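Local coordinates for PrhC (Penicillium brasilianum, PDB 5X9J), which acts as an isomerase in the biosynthesis of paraherquonin, a fungal meroterpenoid with a highly congested hexacyclic skeleton, and forms a homodimer, at residues H35-I40 against L50-E55; V130-T135 against A139-I144. One frame throughout, in Å; residues are numbered along the deposited sequence.

Contact 1: H35-I40 against L50-E55; sequences HKFCSI and LALRTE
A chi1 of -168° swings Leu52 CG away from its own amide nitrogen and carries both methyls across to the flank of helix 26-43, where Lys36, Phe37 and Ile40 receive them. Its two branches divide the work. CD2 sinks against the helix backbone, 3.7 Å from Phe37 CA, and meets the outermost methyl of Ile40, CD1, at 3.8 Å. Leu52 CD1 turns instead to the aliphatic run of the exposed Lys36, crossing it at a slant, 3.9 Å from Lys36 CE. That lysine is fully extended, with CG also opposite the backbone N (chi1 178°), which lays its methylenes along the leucine.

Phe37 takes part through its base: Phe37 CB is 4.1 Å from Leu52 CD2, and the methyl sits near the plane of the ring, at its edge. The ring itself turns inward to Phe92 and Phe111 of the sheet. Contact between the segments is therefore wholly apolar, one buried leucine set against Lys36, Phe37 and Ile40. The segment leading from the short helix 46-51 into strand 53-54 thus packs on the long N-terminal helix, which lies across a curved mixed sheet, consistent with an NTF2-like (alpha+beta cone) fold.

Contact 2: V130-T135 against A139-I144; sequences VILQAT and ALVDGI
Gln133 and Gly143 form the hydrogen-bonded antiparallel pair at the heart of this hairpin, Gln133 N donating to Gly143 O at 2.9 Å in a nearly straight bond (172°). The carbonyl of Gln133 takes two donors. Asp142 N meets Gln133 O almost head-on at 2.7 Å, whereas Gly143 N, on a lone pair in the carbonyl plane, is longer at 3.3 Å from Gln133 O. Asp142 and Gly143 both face Gln133, a classic beta bulge that shifts the register by one before Ala134 pairs with Val141. Toward the turn, Thr135 N donates to Leu140 O at 2.9 Å, and Leu140 N returns a bond to Thr135 OG1 at 3.1 Å; chi1 of 50° sets this hydroxyl between the threonine's own N and carbonyl carbon. Asp137 also bonds to it.

Apolar contacts gather on the face bearing Leu132, Ala134, Val141 and Ile144. Leu132 CD2 touches Ile144 CG1 at 3.9 Å and Val141 CG1 at 4.0 Å, running alongside the isoleucine but across the valine. Helix 26-43 packs on this face.

Among polar side chains, the bent Gln133 turns its amide back to its neighbour's carbonyl: NE2 reaches Ala134 O at 3.0 Å, in the amide plane. Ala106 O is a second acceptor for NE2, and Lys108 bonds OE1. Both ends of the amide are thus engaged, which should fix its flip, while Gln133 O, accepting from two successive amides, satisfies both N-H groups that the bulge turns toward it.

How the contacts relate
Contact 1 and contact 2 lie side by side, their centres about 9 Å apart, and meet where residues 52-54 of contact 1 bond to the hairpin. Leu52, whose side chain packs on the helix, uses its carbonyl on the hairpin: Leu52 O is 2.8 Å from Val141 N, a probable hydrogen bond. Two residues on, Thr54 OG1 approaches Asp142 OD1 at 2.7 Å, also probably bonded, tying the bulge of contact 2 to the strand 53-54. The helix links them again, since Phe37 touches Ile144. Together the two contacts connect helix 26-43, the segment leading from helix 46-51 into strand 53-54 and the 124-134/141-148 hairpin, whose Ile131 packs on Leu129 of the second subunit.

Contact 1: H35-I40 against L50-E55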
loop_
_atom_site.group_PDB
_atom_site.type_symbol
_atom_site.label_atom_id
_atom_site.label_comp_id
_atom_site.label_asym_id
_atom_site.label_seq_id
_atom_site.Cartn_x
_atom_site.Cartn_y
_atom_site.Cartn_z
ATOM N N HIS B 35 -5.654 -16.206 -1.669
ATOM C CA HIS B 35 -6.634 -16.372 -2.746
ATOM C C HIS B 35 -8.032 -16.604 -2.191
ATOM O O HIS B 35 -9.015 -16.058 -2.708
ATOM C CB HIS B 35 -6.223 -17.528 -3.652
ATOM C CG HIS B 35 -5.060 -17.212 -4.536
ATOM N ND1 HIS B 35 -5.135 -16.290 -5.560
ATOM C CD2 HIS B 35 -3.797 -17.700 -4.556
ATOM C CE1 HIS B 35 -3.967 -16.227 -6.176
ATOM N NE2 HIS B 35 -3.137 -17.067 -5.582
ATOM N N LYS B 36 -8.136 -17.397 -1.123
ATOM C CA LYS B 36 -9.434 -17.668 -0.513
ATOM C C LYS B 36 -10.047 -16.396 0.053
ATOM O O LYS B 36 -11.240 -16.123 -0.140
ATOM C CB LYS B 36 -9.276 -18.726 0.581
ATOM C CG LYS B 36 -10.567 -19.053 1.322
ATOM C CD LYS B 36 -10.348 -20.234 2.262
ATOM C CE LYS B 36 -11.663 -20.701 2.890
ATOM N NZ LYS B 36 -11.398 -21.731 3.933
ATOM N N PHE B 37 -9.241 -15.619 0.786
ATOM C CA PHE B 37 -9.659 -14.298 1.248
ATOM C C PHE B 37 -10.278 -13.479 0.117
ATOM O O PHE B 37 -11.383 -12.943 0.253
ATOM C CB PHE B 37 -8.441 -13.578 1.847
ATOM C CG PHE B 37 -8.704 -12.156 2.254
ATOM C CD1 PHE B 37 -8.402 -11.105 1.391
ATOM C CD2 PHE B 37 -9.223 -11.867 3.505
ATOM C CE1 PHE B 37 -8.633 -9.784 1.766
ATOM C CE2 PHE B 37 -9.454 -10.542 3.894
ATOM C CZ PHE B 37 -9.164 -9.503 3.015
ATOM N N CYS B 38 -9.593 -13.404 -1.026
ATOM C CA CYS B 38 -10.093 -12.603 -2.145
ATOM C C CYS B 38 -11.370 -13.194 -2.749
ATOM O O CYS B 38 -12.327 -12.463 -3.023
ATOM C CB CYS B 38 -9.003 -12.470 -3.206
ATOM S SG CYS B 38 -7.598 -11.433 -2.627
ATOM N N SER B 39 -11.401 -14.511 -2.965
ATOM C CA SER B 39 -12.585 -15.144 -3.550
ATOM C C SER B 39 -13.798 -14.993 -2.652
ATOM O O SER B 39 -14.914 -14.754 -3.135
ATOM C CB SER B 39 -12.326 -16.629 -3.804
ATOM O OG SER B 39 -11.223 -16.808 -4.664
ATOM N N ILE B 40 -13.605 -15.159 -1.344
ATOM C CA ILE B 40 -14.713 -14.999 -0.405
ATOM C C ILE B 40 -15.283 -13.594 -0.502
ATOM O O ILE B 40 -16.503 -13.399 -0.560
ATOM C CB ILE B 40 -14.264 -15.323 1.031
ATOM C CG1 ILE B 40 -14.178 -16.837 1.233
ATOM C CG2 ILE B 40 -15.228 -14.709 2.039
ATOM C CD1 ILE B 40 -13.649 -17.237 2.603
ATOM N N LEU B 50 -16.877 -13.661 7.607
ATOM C CA LEU B 50 -16.648 -13.738 9.041
ATOM C C LEU B 50 -16.111 -15.097 9.462
ATOM O O LEU B 50 -15.307 -15.180 10.401
ATOM C CB LEU B 50 -17.943 -13.404 9.773
ATOM C CG LEU B 50 -18.283 -11.941 9.489
ATOM C CD1 LEU B 50 -19.720 -11.627 9.825
ATOM C CD2 LEU B 50 -17.344 -11.035 10.268
ATOM N N ALA B 51 -16.517 -16.165 8.775
ATOM C CA ALA B 51 -16.026 -17.490 9.121
ATOM C C ALA B 51 -14.541 -17.655 8.825
ATOM O O ALA B 51 -13.904 -18.557 9.378
ATOM C CB ALA B 51 -16.827 -18.555 8.373
ATOM N N LEU B 52 -13.973 -16.823 7.953
ATOM C CA LEU B 52 -12.543 -16.891 7.688
ATOM C C LEU B 52 -11.706 -16.176 8.751
ATOM O O LEU B 52 -10.486 -16.367 8.801
ATOM C CB LEU B 52 -12.255 -16.310 6.300
ATOM C CG LEU B 52 -10.853 -16.547 5.735
ATOM C CD1 LEU B 52 -10.600 -18.042 5.555
ATOM C CD2 LEU B 52 -10.672 -15.785 4.425
ATOM N N ARG B 53 -12.324 -15.372 9.605
ATOM C CA ARG B 53 -11.606 -14.560 10.574
ATOM C C ARG B 53 -11.701 -15.157 11.970
ATOM O O ARG B 53 -12.716 -15.746 12.341
ATOM C CB ARG B 53 -12.168 -13.142 10.599
ATOM C CG ARG B 53 -12.130 -12.491 9.256
ATOM C CD ARG B 53 -12.799 -11.150 9.289
ATOM N NE ARG B 53 -12.856 -10.606 7.942
ATOM C CZ ARG B 53 -12.770 -9.314 7.658
ATOM N NH1 ARG B 53 -12.595 -8.424 8.647
ATOM N NH2 ARG B 53 -12.837 -8.924 6.385
ATOM N N THR B 54 -10.635 -14.985 12.746
ATOM C CA THR B 54 -10.745 -15.217 14.179
ATOM C C THR B 54 -11.738 -14.234 14.781
ATOM O O THR B 54 -12.057 -13.194 14.192
ATOM C CB THR B 54 -9.390 -15.055 14.856
ATOM O OG1 THR B 54 -8.962 -13.692 14.727
ATOM C CG2 THR B 54 -8.370 -15.958 14.202
ATOM N N GLU B 55 -12.231 -14.566 15.980
ATOM C CA GLU B 55 -13.178 -13.682 16.654
ATOM C C GLU B 55 -12.567 -12.320 16.966
ATOM O O GLU B 55 -13.279 -11.311 16.984
ATOM C CB GLU B 55 -13.691 -14.326 17.947
ATOM C CG GLU B 55 -14.798 -15.359 17.735
ATOM C CD GLU B 55 -15.682 -15.539 18.967
ATOM O OE1 GLU B 55 -15.553 -14.733 19.922
ATOM O OE2 GLU B 55 -16.504 -16.486 18.975
#

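Contact 2: V130-T135 against A139-I144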
loop_
_atom_site.group_PDB
_atom_site.type_symbol
_atom_site.label_atom_id
_atom_site.label_comp_id
_atom_site.label_asym_id
_atom_site.label_seq_id
_atom_site.Cartn_x
_atom_site.Cartn_y
_atom_site.Cartn_z
ATOM N N VAL B 130 -2.557 -5.803 0.382
ATOM C CA VAL B 130 -3.180 -6.426 1.542
ATOM C C VAL B 130 -2.106 -7.206 2.281
ATOM O O VAL B 130 -1.328 -7.932 1.659
ATOM C CB VAL B 130 -4.345 -7.352 1.147
ATOM C CG1 VAL B 130 -4.918 -8.057 2.395
ATOM C CG2 VAL B 130 -5.455 -6.553 0.429
ATOM N N ILE B 131 -2.056 -7.057 3.600
ATOM C CA ILE B 131 -1.254 -7.936 4.439
ATOM C C ILE B 131 -2.206 -8.746 5.303
ATOM O O ILE B 131 -3.088 -8.180 5.955
ATOM C CB ILE B 131 -0.268 -7.151 5.317
ATOM C CG1 ILE B 131 0.693 -6.332 4.449
ATOM C CG2 ILE B 131 0.498 -8.123 6.243
ATOM C CD1 ILE B 131 1.664 -5.446 5.281
ATOM N N LEU B 132 -2.023 -10.059 5.327
ATOM C CA LEU B 132 -2.788 -10.921 6.215
ATOM C C LEU B 132 -1.878 -11.506 7.284
ATOM O O LEU B 132 -0.768 -11.953 6.990
ATOM C CB LEU B 132 -3.464 -12.064 5.455
ATOM C CG LEU B 132 -4.392 -11.658 4.310
ATOM C CD1 LEU B 132 -4.920 -12.909 3.591
ATOM C CD2 LEU B 132 -5.547 -10.810 4.820
ATOM N N GLN B 133 -2.356 -11.487 8.520
ATOM C CA GLN B 133 -1.774 -12.270 9.599
ATOM C C GLN B 133 -2.646 -13.506 9.749
ATOM O O GLN B 133 -3.839 -13.393 10.041
ATOM C CB GLN B 133 -1.721 -11.481 10.911
ATOM C CG GLN B 133 -1.337 -12.349 12.121
ATOM C CD GLN B 133 0.121 -12.742 12.090
ATOM O OE1 GLN B 133 0.993 -11.892 12.230
ATOM N NE2 GLN B 133 0.399 -14.029 11.877
ATOM N N ALA B 134 -2.071 -14.667 9.507
ATOM C CA ALA B 134 -2.822 -15.906 9.619
ATOM C C ALA B 134 -2.642 -16.493 11.010
ATOM O O ALA B 134 -1.691 -16.169 11.724
ATOM C CB ALA B 134 -2.357 -16.912 8.572
ATOM N N THR B 135 -3.576 -17.362 11.391
ATOM C CA THR B 135 -3.347 -18.203 12.555
ATOM C C THR B 135 -2.226 -19.194 12.267
ATOM O O THR B 135 -1.744 -19.326 11.137
ATOM C CB THR B 135 -4.604 -18.973 12.942
ATOM O OG1 THR B 135 -5.130 -19.629 11.780
ATOM C CG2 THR B 135 -5.630 -18.048 13.520
ATOM N N ALA B 139 -5.257 -21.454 8.780
ATOM C CA ALA B 139 -6.632 -21.663 8.357
ATOM C C ALA B 139 -7.497 -20.426 8.514
ATOM O O ALA B 139 -8.515 -20.313 7.824
ATOM C CB ALA B 139 -7.266 -22.820 9.134
ATOM N N LEU B 140 -7.118 -19.492 9.384
ATOM C CA LEU B 140 -7.934 -18.318 9.640
ATOM C C LEU B 140 -7.093 -17.053 9.529
ATOM O O LEU B 140 -5.866 -17.078 9.629
ATOM C CB LEU B 140 -8.588 -18.386 11.023
ATOM C CG LEU B 140 -9.591 -19.523 11.237
ATOM C CD1 LEU B 140 -9.857 -19.708 12.719
ATOM C CD2 LEU B 140 -10.886 -19.220 10.515
ATOM N N VAL B 141 -7.778 -15.934 9.342
ATOM C CA VAL B 141 -7.137 -14.629 9.283
ATOM C C VAL B 141 -7.333 -13.951 10.631
ATOM O O VAL B 141 -8.466 -13.838 11.118
ATOM C CB VAL B 141 -7.710 -13.782 8.132
ATOM C CG1 VAL B 141 -7.149 -12.383 8.190
ATOM C CG2 VAL B 141 -7.399 -14.448 6.765
ATOM N N ASP B 142 -6.232 -13.515 11.245
ATOM C CA ASP B 142 -6.275 -12.862 12.551
ATOM C C ASP B 142 -5.986 -11.369 12.478
ATOM O O ASP B 142 -6.251 -10.651 13.451
ATOM C CB ASP B 142 -5.277 -13.544 13.512
ATOM C CG ASP B 142 -5.387 -13.039 14.960
ATOM O OD1 ASP B 142 -6.512 -12.892 15.497
ATOM O OD2 ASP B 142 -4.323 -12.777 15.565
ATOM N N GLY B 143 -5.459 -10.885 11.356
ATOM C CA GLY B 143 -5.218 -9.470 11.155
ATOM C C GLY B 143 -5.186 -9.122 9.678
ATOM O O GLY B 143 -4.705 -9.909 8.861
ATOM N N ILE B 144 -5.713 -7.951 9.326
ATOM C CA ILE B 144 -5.781 -7.485 7.945
ATOM C C ILE B 144 -5.314 -6.037 7.918
ATOM O O ILE B 144 -5.832 -5.203 8.666
ATOM C CB ILE B 144 -7.211 -7.581 7.372
ATOM C CG1 ILE B 144 -7.735 -9.012 7.463
ATOM C CG2 ILE B 144 -7.258 -7.071 5.920
ATOM C CD1 ILE B 144 -9.263 -9.108 7.442
#